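Type IV secretion system protein VirB11 (Brucella suis, PDB 2GZA) is a cytoplasmic hexameric ATPase that binds and hydrolyses ATP in the VirB type IV secretion system, which could be required to establish the replication niche in the host. Local coordinates at residues Y67-I71 and H112-S116; G287-F293 and V322-H327; L29-D35 and T118-P122; L168-Q173 and L195-I199. All blocks are in the same frame, centred on the assembly; numbering follows the deposited sequence.

Contact 1: Y67-I71 and H112-S116; sequences YEHLI and HGTIS
Y67, L70 and I71, on the first turn of helix 67-81, pack on G113-I115, the loop that runs into central strand 116-120 of the six-stranded antiparallel sheet; the contact is thus a helix start lying against the end of a sheet. Its apolar part gathers round I115, which is directed at the helix from its CB. L70 and I115 lie alongside each other, running opposite ways, L70 CB lying 3.7 Å from I115 CG1, while CD1 of the same leucine rests near I115 CB. The two isoleucine side chains stand roughly perpendicular where they meet. R106 and P107 also touch I115.

The second kind of contact is ring against backbone. In Y67 a chi1 of -178° sets CG opposite the backbone N and carries the ring out beside the G113-T114 peptide: CD1 comes to 3.5 Å from G113 O and CE1 to 3.7 Å from T114 N, both oblique to the ring. No hydrogen bond joins the segments. T114 turns its side chain away, its OG1 bonded to E111 O. At the far end of I115, CD1 touches two helix residues at once, Y67 CE1 at 3.9 Å and I71 CD1 at 3.7 Å.

Contact 2: G287-F293 and V322-H327; sequences GSCELTF and VDVVVH
H327 lies flat against the start of helix 289-300, with S288 CA over the centre of its ring, a CH-pi contact of 3.9 Å from CA to the centroid and only 9° off the normal. The trans chi1 of H327 (178°) extends the ring from the strand to this place, and its CE1 comes 3.5 Å from G287 C. Two residues earlier on the strand, V325 O lies 3.6 Å from C289 SG, which also touches H327 CB. V325 splits its two methyls: CG1 meets T292 tip to tip, at 3.6 Å from OG1, and CG2 lies alongside F293, 3.6 Å from CE2. F293 CE1 leans on V322 CB, just after helix 311-321.

A second layer fixes these groups. S288 is the N-cap, its OG accepting from L291 N at 3.2 Å, and S288 O takes T292 OG1 at 2.8 Å, so that hydroxyl is turned back to its own helix. W344 meets the F293 ring edge-to-face, with Y319 also against it, and T292 touches V179 and A181 of strand 178-182.

The H327 side chain is about 4 Å from G182 of the predicted P-loop. The join rests on van der Waals and CH-pi contact, with the H327 ring lying on the G287-S288 backbone; between these two segments, shape rather than any hydrogen bond sets the ring's position.

Contact 3: L29-D35 and T118-P122; sequences LRPWLDD and TIRKP
K121 and L33 bring the end of strand 116-120 against helix 30-34, and the contact divides into an apolar inner half and a polar outer one. Inside, I119 is directed at the helix from its CB and receives two leucines. L33 meets it nearly perpendicularly, CD2 lying 3.8 Å from I119 CG2, and L29 comes in obliquely, with 4.0 Å from CD1 to I119 CD1. L29 continues inward onto V43 and V49, and I119 onto I102, so all three belong to the buried layer between the helix and the sheet.

Toward solvent the packing gives way to a single long side chain. K121, bent at chi3 (84°), carries its ammonium to the end of the helix and the chain just beyond it, where NZ donates to W32 O at 2.9 Å, in the carbonyl plane, and to D35 O at 2.7 Å, from 43° above that carbonyl's plane. A bond to L33 O, at 3.0 Å, is weak, and I38 O is a further acceptor. The ammonium would be expected to offset the partial negative charge of these gathered carbonyls. The acidic side chains nearby do not pair with it: D34 is exposed and forms a salt bridge with R30, OD1 to NH1 at 2.8 Å, and D35 OD2 accepts from Q37 N. W32 also packs on the sheet, against V41, V49 and C51, and its ring meets that of Y60.

The arrangement is that of a short helix laid on an antiparallel sheet, with a lysine just past the strand donating to carbonyls at its C-terminal end.

Contact 4: L168-Q173 and L195-I199; sequences LRRAVQ and LMQEI
V172 and R169 of helix 164-173 face the C-terminal end of helix 188-196, the helix that follows the predicted P-loop, and the type I turn M196-I199 there; the contact belongs to the P-loop NTPase domain. Across it the one polar link is a salt bridge, R169 NE to E198 OE2 at 2.9 Å. It is far from straight: the N-H...O angle is 134°, the guanidinium and carboxylate planes stand 80° apart, and NE meets OE2 from 49° above the carboxylate plane. NH2 of the same guanidinium forms a salt bridge with E130 of the second subunit. This arginine therefore joins two carboxylates, one in each chain, and L129 of the second subunit packs against both R169 and E198.

Among the backbone atoms, L195 O accepts from E198 N and M196 O from I199 N, the latter closing the turn. Within helix 164-173, V172 N donates to L168 O and Q173 N to R169 O, while V172 O takes NH2 of R255, beyond the helix.

Beside the salt bridge, V172 packs against L195 and I199. Its CG2 touches L195 CD2 at 4.0 Å, and the same CD2 lies 3.8 Å from L168 CB. The other methyl, V172 CG1, stands 3.5 Å from L195 O and 3.6 Å from I199 CG1.

In the fold
The contacts fall into two groups along the chain. Contact 3 spans the widest stretch of the N-terminal half and encloses contact 1; their centres are about 18 Å apart, and both use strand 116-120 or the loop leading into it, so that two helices pack on one antiparallel sheet. Contacts 4 and 2 follow in the nucleotide-binding half, with centres about 17 Å apart, and touch where V326 CG2 meets L168 CD2 at 3.6 Å. Both flank strand 178-182, which leads into the predicted P-loop, and both touch the second subunit. Contacts 1 and 2 lie about 39 Å apart between centres, on opposite sides of the chain's centre, consistent with separate N-terminal and ATPase domains in each hexamer subunit.

Contact 1: Y67-I71 and H112-S116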
loop_
_atom_site.group_PDB
_atom_site.type_symbol
_atom_site.label_atom_id
_atom_site.label_comp_id
_atom_site.label_asym_id
_atom_site.label_seq_id
_atom_site.Cartn_x
_atom_site.Cartn_y
_atom_site.Cartn_z
ATOM N N TYR C 67 32.247 43.076 3.981
ATOM C CA TYR C 67 30.914 42.543 3.729
ATOM C C TYR C 67 30.450 42.833 2.299
ATOM O O TYR C 67 29.999 41.924 1.599
ATOM C CB TYR C 67 29.932 43.111 4.770
ATOM C CG TYR C 67 28.501 42.623 4.676
ATOM C CD1 TYR C 67 28.124 41.380 5.184
ATOM C CD2 TYR C 67 27.516 43.423 4.106
ATOM C CE1 TYR C 67 26.798 40.938 5.106
ATOM C CE2 TYR C 67 26.197 42.997 4.026
ATOM C CZ TYR C 67 25.842 41.758 4.523
ATOM O OH TYR C 67 24.531 41.355 4.434
ATOM N N GLU C 68 30.600 44.085 1.867
ATOM C CA GLU C 68 30.123 44.546 0.557
ATOM C C GLU C 68 30.795 43.832 -0.619
ATOM O O GLU C 68 30.152 43.551 -1.629
ATOM C CB GLU C 68 30.268 46.067 0.426
ATOM C CG GLU C 68 29.621 46.879 1.564
ATOM C CD GLU C 68 28.158 46.511 1.825
ATOM O OE1 GLU C 68 27.392 46.373 0.849
ATOM O OE2 GLU C 68 27.777 46.362 3.007
ATOM N N HIS C 69 32.085 43.545 -0.469
ATOM C CA HIS C 69 32.848 42.715 -1.401
ATOM C C HIS C 69 32.156 41.380 -1.660
ATOM O O HIS C 69 32.000 40.949 -2.806
ATOM C CB HIS C 69 34.223 42.413 -0.797
ATOM C CG HIS C 69 35.355 43.176 -1.411
ATOM N ND1 HIS C 69 35.543 44.525 -1.212
ATOM C CD2 HIS C 69 36.387 42.763 -2.189
ATOM C CE1 HIS C 69 36.629 44.915 -1.859
ATOM N NE2 HIS C 69 37.159 43.865 -2.461
ATOM N N LEU C 70 31.762 40.729 -0.566
ATOM C CA LEU C 70 31.166 39.395 -0.601
ATOM C C LEU C 70 29.748 39.419 -1.165
ATOM O O LEU C 70 29.337 38.478 -1.848
ATOM C CB LEU C 70 31.162 38.769 0.795
ATOM C CG LEU C 70 32.459 38.800 1.608
ATOM C CD1 LEU C 70 32.168 38.536 3.080
ATOM C CD2 LEU C 70 33.508 37.827 1.065
ATOM N N ILE C 71 29.019 40.500 -0.877
ATOM C CA ILE C 71 27.694 40.735 -1.444
ATOM C C ILE C 71 27.816 40.743 -2.966
ATOM O O ILE C 71 27.120 40.003 -3.666
ATOM C CB ILE C 71 27.068 42.081 -0.926
ATOM C CG1 ILE C 71 26.709 42.002 0.567
ATOM C CG2 ILE C 71 25.844 42.501 -1.754
ATOM C CD1 ILE C 71 25.493 41.139 0.906
ATOM N N HIS C 112 23.983 37.476 10.614
ATOM C CA HIS C 112 23.894 38.828 10.068
ATOM C C HIS C 112 25.247 39.522 10.053
ATOM O O HIS C 112 26.061 39.340 10.962
ATOM C CB HIS C 112 22.845 39.672 10.802
ATOM C CG HIS C 112 23.229 40.055 12.195
ATOM N ND1 HIS C 112 22.785 39.371 13.308
ATOM C CD2 HIS C 112 24.005 41.065 12.657
ATOM C CE1 HIS C 112 23.277 39.935 14.394
ATOM N NE2 HIS C 112 24.021 40.965 14.027
ATOM N N GLY C 113 25.476 40.307 9.005
ATOM C CA GLY C 113 26.747 40.971 8.797
ATOM C C GLY C 113 27.842 40.018 8.363
ATOM O O GLY C 113 29.018 40.386 8.379
ATOM N N THR C 114 27.461 38.791 7.998
ATOM C CA THR C 114 28.391 37.792 7.440
ATOM C C THR C 114 27.862 37.204 6.135
ATOM O O THR C 114 26.656 37.156 5.908
ATOM C CB THR C 114 28.649 36.597 8.399
ATOM O OG1 THR C 114 27.478 35.775 8.475
ATOM C CG2 THR C 114 29.030 37.060 9.796
ATOM N N ILE C 115 28.787 36.763 5.285
ATOM C CA ILE C 115 28.476 35.928 4.132
ATOM C C ILE C 115 29.337 34.676 4.249
ATOM O O ILE C 115 30.505 34.762 4.631
ATOM C CB ILE C 115 28.806 36.638 2.804
ATOM C CG1 ILE C 115 28.156 38.025 2.740
ATOM C CG2 ILE C 115 28.452 35.760 1.593
ATOM C CD1 ILE C 115 26.671 38.025 2.470
ATOM N N SER C 116 28.767 33.520 3.932
ATOM C CA SER C 116 29.550 32.290 3.902
ATOM C C SER C 116 29.868 31.860 2.480
ATOM O O SER C 116 28.967 31.660 1.660
ATOM C CB SER C 116 28.854 31.145 4.648
ATOM O OG SER C 116 29.643 29.967 4.591
#

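Contact 2: G287-F293 and V322-H327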
loop_
_atom_site.group_PDB
_atom_site.type_symbol
_atom_site.label_atom_id
_atom_site.label_comp_id
_atom_site.label_asym_id
_atom_site.label_seq_id
_atom_site.Cartn_x
_atom_site.Cartn_y
_atom_site.Cartn_z
ATOM N N GLY C 287 10.733 11.606 26.067
ATOM C CA GLY C 287 10.577 11.225 27.464
ATOM C C GLY C 287 11.510 10.126 27.929
ATOM O O GLY C 287 11.465 9.740 29.093
ATOM N N SER C 288 12.338 9.614 27.019
ATOM C CA SER C 288 13.349 8.610 27.341
ATOM C C SER C 288 14.198 8.352 26.106
ATOM O O SER C 288 13.940 8.912 25.046
ATOM C CB SER C 288 12.708 7.312 27.843
ATOM O OG SER C 288 11.949 6.700 26.822
ATOM N N CYS C 289 15.211 7.507 26.252
ATOM C CA CYS C 289 16.052 7.137 25.136
ATOM C C CYS C 289 15.244 6.390 24.098
ATOM O O CYS C 289 15.364 6.674 22.905
ATOM C CB CYS C 289 17.241 6.326 25.620
ATOM S SG CYS C 289 18.344 7.335 26.621
ATOM N N GLU C 290 14.379 5.482 24.550
ATOM C CA GLU C 290 13.628 4.661 23.611
ATOM C C GLU C 290 12.583 5.487 22.893
ATOM O O GLU C 290 12.299 5.270 21.720
ATOM C CB GLU C 290 13.037 3.411 24.264
ATOM C CG GLU C 290 11.737 3.569 25.035
ATOM C CD GLU C 290 11.144 2.222 25.440
ATOM O OE1 GLU C 290 10.719 2.072 26.605
ATOM O OE2 GLU C 290 11.108 1.299 24.599
ATOM N N LEU C 291 12.048 6.465 23.604
ATOM C CA LEU C 291 11.096 7.400 23.042
ATOM C C LEU C 291 11.744 8.386 22.065
ATOM O O LEU C 291 11.054 8.948 21.218
ATOM C CB LEU C 291 10.345 8.135 24.159
ATOM C CG LEU C 291 9.224 7.384 24.908
ATOM C CD1 LEU C 291 8.787 8.127 26.168
ATOM C CD2 LEU C 291 8.019 7.109 24.030
ATOM N N THR C 292 13.057 8.591 22.183
ATOM C CA THR C 292 13.807 9.371 21.200
ATOM C C THR C 292 13.740 8.698 19.825
ATOM O O THR C 292 13.266 9.304 18.872
ATOM C CB THR C 292 15.270 9.578 21.615
ATOM O OG1 THR C 292 15.315 10.085 22.948
ATOM C CG2 THR C 292 15.952 10.546 20.683
ATOM N N PHE C 293 14.188 7.450 19.734
ATOM C CA PHE C 293 14.150 6.714 18.473
ATOM C C PHE C 293 12.721 6.623 17.963
ATOM O O PHE C 293 12.467 6.716 16.762
ATOM C CB PHE C 293 14.764 5.317 18.621
ATOM C CG PHE C 293 16.260 5.328 18.709
ATOM C CD1 PHE C 293 17.032 5.542 17.578
ATOM C CD2 PHE C 293 16.894 5.132 19.927
ATOM C CE1 PHE C 293 18.422 5.554 17.655
ATOM C CE2 PHE C 293 18.273 5.145 20.017
ATOM C CZ PHE C 293 19.044 5.359 18.875
ATOM N N VAL C 322 22.761 6.782 14.518
ATOM C CA VAL C 322 22.793 7.395 15.849
ATOM C C VAL C 322 23.555 6.516 16.820
ATOM O O VAL C 322 23.125 5.406 17.122
ATOM C CB VAL C 322 21.357 7.684 16.412
ATOM C CG1 VAL C 322 21.432 8.222 17.833
ATOM C CG2 VAL C 322 20.609 8.670 15.525
ATOM N N ASP C 323 24.678 7.021 17.313
ATOM C CA ASP C 323 25.563 6.244 18.172
ATOM C C ASP C 323 25.157 6.335 19.636
ATOM O O ASP C 323 25.080 5.318 20.329
ATOM C CB ASP C 323 27.013 6.691 18.002
ATOM C CG ASP C 323 27.552 6.388 16.624
ATOM O OD1 ASP C 323 27.443 5.219 16.199
ATOM O OD2 ASP C 323 28.081 7.320 15.971
ATOM N N VAL C 324 24.904 7.553 20.108
ATOM C CA VAL C 324 24.619 7.786 21.513
ATOM C C VAL C 324 23.365 8.640 21.672
ATOM O O VAL C 324 23.157 9.593 20.931
ATOM C CB VAL C 324 25.819 8.465 22.233
ATOM C CG1 VAL C 324 25.511 8.716 23.703
ATOM C CG2 VAL C 324 27.085 7.627 22.097
ATOM N N VAL C 325 22.521 8.274 22.630
ATOM C CA VAL C 325 21.408 9.120 23.050
ATOM C C VAL C 325 21.559 9.408 24.542
ATOM O O VAL C 325 21.561 8.484 25.360
ATOM C CB VAL C 325 20.011 8.465 22.794
ATOM C CG1 VAL C 325 18.878 9.380 23.277
ATOM C CG2 VAL C 325 19.816 8.121 21.327
ATOM N N VAL C 326 21.699 10.684 24.888
ATOM C CA VAL C 326 21.777 11.103 26.286
ATOM C C VAL C 326 20.457 11.727 26.692
ATOM O O VAL C 326 20.041 12.721 26.107
ATOM C CB VAL C 326 22.872 12.158 26.524
ATOM C CG1 VAL C 326 23.229 12.220 28.009
ATOM C CG2 VAL C 326 24.103 11.880 25.673
ATOM N N HIS C 327 19.795 11.148 27.687
ATOM C CA HIS C 327 18.515 11.681 28.141
ATOM C C HIS C 327 18.661 12.496 29.409
ATOM O O HIS C 327 19.216 12.025 30.390
ATOM C CB HIS C 327 17.481 10.576 28.338
ATOM C CG HIS C 327 16.163 11.071 28.856
ATOM N ND1 HIS C 327 15.311 11.843 28.099
ATOM C CD2 HIS C 327 15.558 10.915 30.058
ATOM C CE1 HIS C 327 14.236 12.137 28.813
ATOM N NE2 HIS C 327 14.361 11.586 30.005
#

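Contact 3: L29-D35 and T118-P122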
loop_
_atom_site.group_PDB
_atom_site.type_symbol
_atom_site.label_atom_id
_atom_site.label_comp_id
_atom_site.label_asym_id
_atom_site.label_seq_id
_atom_site.Cartn_x
_atom_site.Cartn_y
_atom_site.Cartn_z
ATOM N N LEU C 29 40.903 36.683 -3.187
ATOM C CA LEU C 29 41.098 35.260 -2.881
ATOM C C LEU C 29 42.079 34.595 -3.847
ATOM O O LEU C 29 42.337 33.390 -3.763
ATOM C CB LEU C 29 39.752 34.521 -2.878
ATOM C CG LEU C 29 38.698 35.012 -1.876
ATOM C CD1 LEU C 29 37.385 34.261 -2.030
ATOM C CD2 LEU C 29 39.208 34.928 -0.439
ATOM N N ARG C 30 42.634 35.411 -4.738
ATOM C CA ARG C 30 43.550 34.976 -5.790
ATOM C C ARG C 30 44.727 34.131 -5.290
ATOM O O ARG C 30 45.001 33.084 -5.871
ATOM C CB ARG C 30 44.018 36.194 -6.602
ATOM C CG ARG C 30 44.306 35.926 -8.082
ATOM C CD ARG C 30 43.078 36.129 -8.984
ATOM N NE ARG C 30 42.097 35.048 -8.881
ATOM C CZ ARG C 30 42.249 33.840 -9.416
ATOM N NH1 ARG C 30 43.349 33.541 -10.091
ATOM N NH2 ARG C 30 41.306 32.920 -9.269
ATOM N N PRO C 31 45.412 34.565 -4.210
ATOM C CA PRO C 31 46.533 33.781 -3.669
ATOM C C PRO C 31 46.185 32.332 -3.319
ATOM O O PRO C 31 46.954 31.428 -3.663
ATOM C CB PRO C 31 46.929 34.565 -2.414
ATOM C CG PRO C 31 46.502 35.957 -2.700
ATOM C CD PRO C 31 45.221 35.817 -3.455
ATOM N N TRP C 32 45.039 32.126 -2.665
ATOM C CA TRP C 32 44.604 30.799 -2.236
ATOM C C TRP C 32 44.047 29.989 -3.397
ATOM O O TRP C 32 44.193 28.766 -3.448
ATOM C CB TRP C 32 43.554 30.916 -1.127
ATOM C CG TRP C 32 44.065 31.634 0.074
ATOM C CD1 TRP C 32 44.729 31.089 1.128
ATOM C CD2 TRP C 32 43.971 33.035 0.342
ATOM N NE1 TRP C 32 45.053 32.061 2.040
ATOM C CE2 TRP C 32 44.597 33.265 1.581
ATOM C CE3 TRP C 32 43.421 34.117 -0.346
ATOM C CZ2 TRP C 32 44.682 34.531 2.150
ATOM C CZ3 TRP C 32 43.508 35.375 0.219
ATOM C CH2 TRP C 32 44.135 35.571 1.453
ATOM N N LEU C 33 43.408 30.686 -4.326
ATOM C CA LEU C 33 42.789 30.059 -5.489
ATOM C C LEU C 33 43.822 29.504 -6.475
ATOM O O LEU C 33 43.550 28.528 -7.175
ATOM C CB LEU C 33 41.818 31.026 -6.189
ATOM C CG LEU C 33 40.500 31.389 -5.473
ATOM C CD1 LEU C 33 39.683 32.428 -6.228
ATOM C CD2 LEU C 33 39.638 30.173 -5.177
ATOM N N ASP C 34 45.004 30.116 -6.509
ATOM C CA ASP C 34 46.062 29.718 -7.439
ATOM C C ASP C 34 47.053 28.696 -6.870
ATOM O O ASP C 34 47.751 28.012 -7.636
ATOM C CB ASP C 34 46.808 30.956 -7.961
ATOM C CG ASP C 34 45.925 31.872 -8.800
ATOM O OD1 ASP C 34 44.985 31.377 -9.457
ATOM O OD2 ASP C 34 46.174 33.095 -8.810
ATOM N N ASP C 35 47.112 28.597 -5.543
ATOM C CA ASP C 35 48.022 27.667 -4.889
ATOM C C ASP C 35 47.498 26.239 -5.028
ATOM O O ASP C 35 46.426 25.916 -4.501
ATOM C CB ASP C 35 48.215 28.051 -3.422
ATOM C CG ASP C 35 49.474 27.454 -2.825
ATOM O OD1 ASP C 35 50.164 28.183 -2.082
ATOM O OD2 ASP C 35 49.776 26.267 -3.088
ATOM N N THR C 118 32.160 28.988 0.276
ATOM C CA THR C 118 32.989 27.792 0.243
ATOM C C THR C 118 33.334 27.436 -1.189
ATOM O O THR C 118 32.457 27.198 -2.014
ATOM C CB THR C 118 32.329 26.616 0.947
ATOM O OG1 THR C 118 31.992 27.004 2.282
ATOM C CG2 THR C 118 33.295 25.431 0.977
ATOM N N ILE C 119 34.628 27.419 -1.474
ATOM C CA ILE C 119 35.113 27.130 -2.810
ATOM C C ILE C 119 35.841 25.795 -2.818
ATOM O O ILE C 119 36.885 25.633 -2.186
ATOM C CB ILE C 119 35.998 28.294 -3.351
ATOM C CG1 ILE C 119 35.164 29.574 -3.474
ATOM C CG2 ILE C 119 36.622 27.933 -4.691
ATOM C CD1 ILE C 119 35.968 30.854 -3.586
ATOM N N ARG C 120 35.245 24.845 -3.520
ATOM C CA ARG C 120 35.846 23.543 -3.724
ATOM C C ARG C 120 36.717 23.619 -4.962
ATOM O O ARG C 120 36.317 24.176 -5.980
ATOM C CB ARG C 120 34.766 22.472 -3.884
ATOM N N LYS C 121 37.901 23.045 -4.888
ATOM C CA LYS C 121 38.782 23.043 -6.048
ATOM C C LYS C 121 38.908 21.673 -6.705
ATOM O O LYS C 121 38.923 20.650 -6.029
ATOM C CB LYS C 121 40.152 23.604 -5.671
ATOM C CG LYS C 121 40.176 25.123 -5.574
ATOM C CD LYS C 121 41.400 25.631 -4.829
ATOM C CE LYS C 121 42.616 25.751 -5.755
ATOM N NZ LYS C 121 43.777 26.367 -5.057
ATOM N N PRO C 122 38.957 21.679 -8.052
ATOM C CA PRO C 122 39.197 20.501 -8.895
ATOM C C PRO C 122 40.644 19.973 -8.822
ATOM O O PRO C 122 41.573 20.700 -8.472
ATOM C CB PRO C 122 38.864 20.981 -10.306
ATOM C CG PRO C 122 38.948 22.462 -10.245
ATOM C CD PRO C 122 38.492 22.821 -8.861
#

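Contact 4: L168-Q173 and L195-I199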
loop_
_atom_site.group_PDB
_atom_site.type_symbol
_atom_site.label_atom_id
_atom_site.label_comp_id
_atom_site.label_asym_id
_atom_site.label_seq_id
_atom_site.Cartn_x
_atom_site.Cartn_y
_atom_site.Cartn_z
ATOM N N LEU C 168 31.137 10.676 27.633
ATOM C CA LEU C 168 30.620 11.729 26.780
ATOM C C LEU C 168 31.735 12.512 26.112
ATOM O O LEU C 168 31.639 12.803 24.917
ATOM C CB LEU C 168 29.665 12.646 27.553
ATOM C CG LEU C 168 28.333 12.028 28.006
ATOM C CD1 LEU C 168 27.510 13.037 28.775
ATOM C CD2 LEU C 168 27.525 11.477 26.847
ATOM N N ARG C 169 32.789 12.826 26.869
ATOM C CA ARG C 169 33.975 13.483 26.314
ATOM C C ARG C 169 34.618 12.639 25.213
ATOM O O ARG C 169 34.920 13.146 24.127
ATOM C CB ARG C 169 35.014 13.792 27.394
ATOM C CG ARG C 169 36.337 14.319 26.810
ATOM C CD ARG C 169 37.367 14.664 27.864
ATOM N NE ARG C 169 37.071 15.942 28.494
ATOM C CZ ARG C 169 36.725 16.095 29.769
ATOM N NH1 ARG C 169 36.640 15.047 30.584
ATOM N NH2 ARG C 169 36.474 17.309 30.232
ATOM N N ARG C 170 34.815 11.355 25.491
ATOM C CA ARG C 170 35.403 10.451 24.511
ATOM C C ARG C 170 34.534 10.297 23.271
ATOM O O ARG C 170 35.050 10.306 22.152
ATOM C CB ARG C 170 35.720 9.082 25.121
ATOM C CG ARG C 170 36.984 9.049 25.992
ATOM C CD ARG C 170 38.246 9.434 25.214
ATOM N NE ARG C 170 38.730 8.361 24.345
ATOM C CZ ARG C 170 39.436 8.539 23.228
ATOM N NH1 ARG C 170 39.745 9.758 22.804
ATOM N NH2 ARG C 170 39.823 7.488 22.524
ATOM N N ALA C 171 33.222 10.174 23.473
ATOM C CA ALA C 171 32.272 10.035 22.368
ATOM C C ALA C 171 32.368 11.187 21.373
ATOM O O ALA C 171 32.340 10.956 20.168
ATOM C CB ALA C 171 30.851 9.886 22.891
ATOM N N VAL C 172 32.500 12.411 21.889
ATOM C CA VAL C 172 32.670 13.606 21.058
ATOM C C VAL C 172 34.023 13.588 20.344
ATOM O O VAL C 172 34.116 13.948 19.172
ATOM C CB VAL C 172 32.526 14.918 21.872
ATOM C CG1 VAL C 172 32.735 16.119 20.977
ATOM C CG2 VAL C 172 31.157 15.005 22.551
ATOM N N GLN C 173 35.059 13.161 21.058
ATOM C CA GLN C 173 36.422 13.098 20.518
ATOM C C GLN C 173 36.515 12.031 19.450
ATOM O O GLN C 173 37.219 12.192 18.456
ATOM C CB GLN C 173 37.425 12.800 21.627
ATOM C CG GLN C 173 37.630 13.954 22.589
ATOM C CD GLN C 173 38.525 13.611 23.766
ATOM O OE1 GLN C 173 38.977 14.501 24.484
ATOM N NE2 GLN C 173 38.786 12.326 23.970
ATOM N N LEU C 195 28.879 19.690 25.402
ATOM C CA LEU C 195 29.469 18.658 24.547
ATOM C C LEU C 195 30.250 19.238 23.372
ATOM O O LEU C 195 31.240 18.655 22.924
ATOM C CB LEU C 195 28.397 17.693 24.031
ATOM C CG LEU C 195 27.727 16.751 25.033
ATOM C CD1 LEU C 195 26.579 16.014 24.375
ATOM C CD2 LEU C 195 28.719 15.767 25.640
ATOM N N MET C 196 29.798 20.384 22.877
ATOM C CA MET C 196 30.455 21.075 21.772
ATOM C C MET C 196 31.817 21.628 22.168
ATOM O O MET C 196 32.704 21.763 21.320
ATOM C CB MET C 196 29.561 22.186 21.232
ATOM C CG MET C 196 28.551 21.736 20.187
ATOM S SD MET C 196 27.063 22.769 20.086
ATOM C CE MET C 196 27.744 24.413 19.990
ATOM N N GLN C 197 31.986 21.938 23.449
ATOM C CA GLN C 197 33.271 22.419 23.951
ATOM C C GLN C 197 34.337 21.321 23.926
ATOM O O GLN C 197 35.523 21.597 24.041
ATOM C CB GLN C 197 33.114 23.020 25.348
ATOM C CG GLN C 197 32.352 24.342 25.381
ATOM C CD GLN C 197 32.950 25.401 24.461
ATOM O OE1 GLN C 197 32.287 25.885 23.545
ATOM N NE2 GLN C 197 34.207 25.755 24.697
ATOM N N GLU C 198 33.899 20.079 23.759
ATOM C CA GLU C 198 34.798 18.927 23.677
ATOM C C GLU C 198 35.301 18.669 22.256
ATOM O O GLU C 198 36.202 17.855 22.054
ATOM C CB GLU C 198 34.122 17.665 24.221
ATOM C CG GLU C 198 33.632 17.762 25.661
ATOM C CD GLU C 198 34.720 18.157 26.650
ATOM O OE1 GLU C 198 34.412 18.947 27.571
ATOM O OE2 GLU C 198 35.874 17.685 26.516
ATOM N N ILE C 199 34.701 19.345 21.278
ATOM C CA ILE C 199 35.171 19.295 19.896
ATOM C C ILE C 199 36.482 20.081 19.795
ATOM O O ILE C 199 36.569 21.196 20.307
ATOM C CB ILE C 199 34.107 19.857 18.902
ATOM C CG1 ILE C 199 32.751 19.175 19.122
ATOM C CG2 ILE C 199 34.565 19.696 17.444
ATOM C CD1 ILE C 199 31.592 19.819 18.404
#